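PDB 1VLI: spore coat polysaccharide biosynthesis protein SpsE from Bacillus subtilis, which probably acts as a sialic acid synthase-like enzyme (N-acylneuraminate-9-phosphate synthase family) in the making of the spore coat polysaccharide. Local coordinates for residues A[161-166]-A[171-176]; A[140-145]-A[191-196]. All coordinates share one frame; numbering follows the deposited sequence.

Overall arrangement
Both contacts belong to the TIM-barrel part of the chain, the NeuB family region, and their centres lie about 8 Å apart. Interaction 1 packs helix 170-181 on strand 161-164; interaction 2 joins the loop after strand 138-140 to the end of strand 188-193 and the residues beyond, both strands being neighbours of strand 161-164 in the parallel sheet. In sequence, both segments of interaction 1 fall between those of interaction 2. The two are tied by probable hydrogen bonds from Thr165 OG1 to Met191 O (2.7 Å) and between Met191 N and Phe163 O (2.7 Å). Interaction 1 fills the layer between sheet and helix, whereas interaction 2 lies at the barrel mouth on the zinc side.

Interaction 1 of 2, residues A[161-166]-A[171-176]; sequences MIFSTA and SDVHEA
Strand 161-164 and helix 170-181 are the first two elements of a beta-alpha-beta unit of the TIM barrel, and Phe163 and Thr165 meet Val173 and Ala176 where the helix folds back on the outside of its own strand. Phe163 carries most of the contact. Its CG stands between the backbone N and the carbonyl carbon (chi1 74°), and the ring reaches out from the strand to the helix. The methyl CB of Ala176 sits over one face, 4.2 Å from the centroid of the Phe163 ring and 25° off the ring normal, a CH-pi contact displaced toward the rim: CB of Ala176 is 3.9 Å from Phe163 CZ. From an oblique direction the carbonyl oxygen of Val173 comes within 3.8 Å of Phe163 CZ, while CG1 of Val173 lies farther off, 4.4 Å from Phe163 CE1. The other branch of the valine serves the second point of contact, where CG2 of Val173 meets CG2 of Thr165 at 3.9 Å. Thr165 turns its methyl to the helix, while OG1 is hydrogen-bonded to Met191 O and Lys301 NZ. The contact is van der Waals and CH-pi in character, and all four touching residues are buried. Around this cluster, Phe163 also packs on Ile188 and Ile190 of strand 188-193 and on Ile140 of strand 138-140, Ala176 touches Leu151 of helix 148-155, and Val173 reaches Phe216, so the cluster is bordered by the two adjoining strands and, at Ala176, by helix 148-155.

Interaction 2 of 2, residues A[140-145]-A[191-196]; sequences IASYEI and MHCVAK
A sparse side-chain contact at the C-terminal mouth of the TIM barrel brings Ser142 and Tyr143, in the loop after strand 138-140, up to Cys193, near the end of strand 188-193, and Ala195, in the loop beyond. These strands are not direct neighbours, since strand 161-164 runs between them, and the backbones stay well apart, Ser142 CA and Ala195 CA being 8.1 Å from each other. Tyr143 spans the gap with its hydroxyl. With CG beside the backbone N and anti to the carbonyl carbon (chi1 -59°), the phenol extends to Ala195, whose CB lies 3.5 Å from Tyr143 OH and 4.4 Å from Tyr143 CZ. The methyl approaches the ring obliquely. Deeper in the barrel, Ser142 OG and Cys193 SG face each other at 4.3 Å, a loose van der Waals approach. The short 3-10 segment that carries Ser142 and Tyr143 is closed by backbone hydrogen bonds from Glu144 N to Ala141 O and from Ile145 N to Ser142 O. Helix 310-313 touches both Tyr143 and Ala195 through Ile310. The Cys193 side chain is about 6 Å from the bound zinc ion, and Val194 O accepts a hydrogen bond from ND1 of the zinc ligand His226. Chemically, the two segments meet through van der Waals contact, while the buried Ser142 OG accepts a hydrogen bond from Ala166 N, which ties it to the intervening chain and not to Cys193.

Interaction 1 of 2, residues A[161-166]-A[171-176]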
# COMPACT_ATOMS: atom_id res chain seq x y z
N MSE A 161 -2.29 10.15 -3.16
CA MSE A 161 -1.86 9.14 -2.23
C MSE A 161 -2.87 8.06 -2.11
O MSE A 161 -4.07 8.34 -1.98
CB MSE A 161 -1.57 9.80 -0.94
CG MSE A 161 -0.22 10.44 -1.05
SE MSE A 161 0.47 11.18 0.47
CE MSE A 161 0.69 9.60 1.66
N ILE A 162 -2.41 6.82 -2.25
CA ILE A 162 -3.30 5.66 -2.14
C ILE A 162 -2.84 4.85 -0.97
O ILE A 162 -1.68 4.41 -0.97
CB ILE A 162 -3.22 4.79 -3.39
CG1 ILE A 162 -3.44 5.63 -4.65
CG2 ILE A 162 -4.23 3.64 -3.32
CD1 ILE A 162 -3.08 4.88 -5.92
N PHE A 163 -3.69 4.67 0.04
CA PHE A 163 -3.24 3.84 1.17
C PHE A 163 -4.15 2.65 1.45
O PHE A 163 -5.35 2.71 1.23
CB PHE A 163 -2.85 4.66 2.40
CG PHE A 163 -4.00 5.25 3.16
CD1 PHE A 163 -4.69 4.50 4.14
CD2 PHE A 163 -4.36 6.58 2.96
CE1 PHE A 163 -5.69 5.06 4.88
CE2 PHE A 163 -5.40 7.16 3.70
CZ PHE A 163 -6.06 6.40 4.68
N SER A 164 -3.54 1.55 1.86
CA SER A 164 -4.25 0.32 2.03
C SER A 164 -4.59 0.12 3.50
O SER A 164 -3.99 0.74 4.38
CB SER A 164 -3.41 -0.81 1.47
OG SER A 164 -3.70 -0.98 0.09
N THR A 165 -5.55 -0.74 3.79
CA THR A 165 -6.04 -0.83 5.16
C THR A 165 -6.22 -2.25 5.71
O THR A 165 -7.12 -2.47 6.54
CB THR A 165 -7.38 -0.09 5.28
OG1 THR A 165 -8.35 -0.73 4.44
CG2 THR A 165 -7.29 1.35 4.72
N ALA A 166 -5.40 -3.21 5.27
CA ALA A 166 -5.55 -4.58 5.78
C ALA A 166 -5.35 -4.60 7.27
O ALA A 166 -4.37 -4.04 7.80
CB ALA A 166 -4.58 -5.53 5.13
N SER A 171 -10.18 3.91 13.43
CA SER A 171 -9.35 4.95 13.99
C SER A 171 -7.99 5.03 13.30
O SER A 171 -7.45 6.12 13.16
CB SER A 171 -9.20 4.73 15.48
OG SER A 171 -8.91 3.37 15.72
N ASP A 172 -7.44 3.90 12.86
CA ASP A 172 -6.17 3.91 12.08
C ASP A 172 -6.38 4.58 10.73
O ASP A 172 -5.50 5.34 10.22
CB ASP A 172 -5.65 2.49 11.84
CG ASP A 172 -5.68 1.62 13.10
OD1 ASP A 172 -5.15 2.05 14.13
OD2 ASP A 172 -6.22 0.49 13.14
N VAL A 173 -7.54 4.30 10.14
CA VAL A 173 -7.86 4.84 8.82
C VAL A 173 -7.99 6.36 8.97
O VAL A 173 -7.39 7.15 8.20
CB VAL A 173 -9.09 4.16 8.26
CG1 VAL A 173 -9.51 4.77 6.99
CG2 VAL A 173 -8.82 2.72 8.01
N HIS A 174 -8.67 6.76 10.04
CA HIS A 174 -8.88 8.16 10.33
C HIS A 174 -7.60 8.94 10.60
O HIS A 174 -7.45 10.06 10.11
CB HIS A 174 -9.81 8.29 11.51
CG HIS A 174 -10.11 9.71 11.88
ND1 HIS A 174 -10.94 10.51 11.13
CD2 HIS A 174 -9.73 10.45 12.94
CE1 HIS A 174 -11.03 11.70 11.70
NE2 HIS A 174 -10.32 11.68 12.81
N GLU A 175 -6.68 8.33 11.35
CA GLU A 175 -5.46 8.98 11.77
C GLU A 175 -4.53 9.16 10.59
O GLU A 175 -3.84 10.17 10.47
CB GLU A 175 -4.78 8.19 12.89
CG GLU A 175 -3.60 8.91 13.52
CD GLU A 175 -3.11 8.27 14.82
OE1 GLU A 175 -3.47 7.10 15.05
OE2 GLU A 175 -2.38 8.93 15.60
N ALA A 176 -4.51 8.15 9.72
CA ALA A 176 -3.72 8.20 8.49
C ALA A 176 -4.26 9.29 7.58
O ALA A 176 -3.48 10.06 6.97
CB ALA A 176 -3.75 6.86 7.80

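Interaction 2 of 2, residues A[140-145]-A[191-196]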
# COMPACT_ATOMS: atom_id res chain seq x y z
N ILE A 140 0.93 3.33 -0.55
CA ILE A 140 1.42 2.98 0.78
C ILE A 140 0.78 1.63 1.14
O ILE A 140 -0.40 1.47 0.95
CB ILE A 140 1.00 4.05 1.81
CG1 ILE A 140 1.42 5.47 1.37
CG2 ILE A 140 1.44 3.65 3.24
CD1 ILE A 140 2.87 5.78 1.50
N ALA A 141 1.57 0.67 1.61
CA ALA A 141 1.08 -0.64 1.99
C ALA A 141 0.34 -0.56 3.34
O ALA A 141 0.52 0.41 4.12
CB ALA A 141 2.29 -1.63 2.13
N SER A 142 -0.41 -1.62 3.64
CA SER A 142 -1.20 -1.70 4.86
C SER A 142 -0.38 -1.52 6.13
O SER A 142 -0.81 -0.81 7.04
CB SER A 142 -1.97 -3.03 4.93
OG SER A 142 -2.90 -3.14 3.86
N TYR A 143 0.80 -2.14 6.19
CA TYR A 143 1.59 -2.15 7.44
C TYR A 143 2.25 -0.82 7.76
O TYR A 143 2.66 -0.58 8.90
CB TYR A 143 2.60 -3.31 7.48
CG TYR A 143 1.95 -4.66 7.34
CD1 TYR A 143 0.73 -4.94 7.99
CD2 TYR A 143 2.52 -5.66 6.55
CE1 TYR A 143 0.10 -6.18 7.87
CE2 TYR A 143 1.90 -6.92 6.42
CZ TYR A 143 0.69 -7.17 7.09
OH TYR A 143 0.07 -8.39 6.98
N GLU A 144 2.32 0.06 6.76
CA GLU A 144 2.72 1.45 6.96
C GLU A 144 1.54 2.39 7.19
O GLU A 144 1.72 3.62 7.11
CB GLU A 144 3.54 1.95 5.77
CG GLU A 144 4.99 1.49 5.76
CD GLU A 144 5.14 -0.01 5.56
OE1 GLU A 144 4.57 -0.52 4.59
OE2 GLU A 144 5.85 -0.66 6.36
N ILE A 145 0.35 1.87 7.45
CA ILE A 145 -0.78 2.77 7.71
C ILE A 145 -0.53 3.71 8.90
O ILE A 145 -1.14 4.78 8.99
CB ILE A 145 -2.10 2.00 7.90
CG1 ILE A 145 -3.27 2.95 7.76
CG2 ILE A 145 -2.15 1.21 9.28
CD1 ILE A 145 -4.60 2.20 7.60
N MSE A 191 -7.80 2.15 0.21
CA MSE A 191 -8.14 0.83 -0.30
C MSE A 191 -8.57 -0.08 0.85
O MSE A 191 -7.88 -0.18 1.84
CB MSE A 191 -6.99 0.17 -1.02
CG MSE A 191 -6.27 1.07 -2.10
SE MSE A 191 -7.42 1.41 -3.60
CE MSE A 191 -7.19 -0.27 -4.57
N HIS A 192 -9.71 -0.74 0.71
CA HIS A 192 -10.04 -1.86 1.57
C HIS A 192 -9.30 -3.06 1.04
O HIS A 192 -9.06 -3.16 -0.15
CB HIS A 192 -11.55 -2.13 1.53
CG HIS A 192 -11.96 -3.40 2.21
ND1 HIS A 192 -11.58 -3.70 3.51
CD2 HIS A 192 -12.71 -4.43 1.79
CE1 HIS A 192 -12.10 -4.87 3.85
NE2 HIS A 192 -12.80 -5.33 2.83
N CYS A 193 -8.98 -4.00 1.91
CA CYS A 193 -8.01 -5.01 1.57
C CYS A 193 -7.95 -6.10 2.62
O CYS A 193 -8.11 -5.81 3.80
CB CYS A 193 -6.66 -4.29 1.53
SG CYS A 193 -5.34 -5.37 1.06
N VAL A 194 -7.69 -7.34 2.21
CA VAL A 194 -7.41 -8.45 3.14
C VAL A 194 -5.97 -8.98 2.97
O VAL A 194 -5.56 -9.35 1.86
CB VAL A 194 -8.37 -9.62 2.89
CG1 VAL A 194 -8.23 -10.66 3.97
CG2 VAL A 194 -9.80 -9.12 2.77
N ALA A 195 -5.20 -9.04 4.06
CA ALA A 195 -3.74 -9.35 3.97
C ALA A 195 -3.37 -10.80 3.64
O ALA A 195 -2.24 -11.08 3.23
CB ALA A 195 -2.97 -8.86 5.22
N LYS A 196 -4.31 -11.72 3.82
CA LYS A 196 -4.16 -13.08 3.32
C LYS A 196 -4.07 -13.12 1.78
O LYS A 196 -4.74 -12.38 1.08
CB LYS A 196 -5.32 -13.95 3.81
CG LYS A 196 -5.14 -15.45 3.58
CD LYS A 196 -3.91 -16.03 4.31
CE LYS A 196 -3.84 -17.55 4.13
NZ LYS A 196 -2.68 -18.12 4.86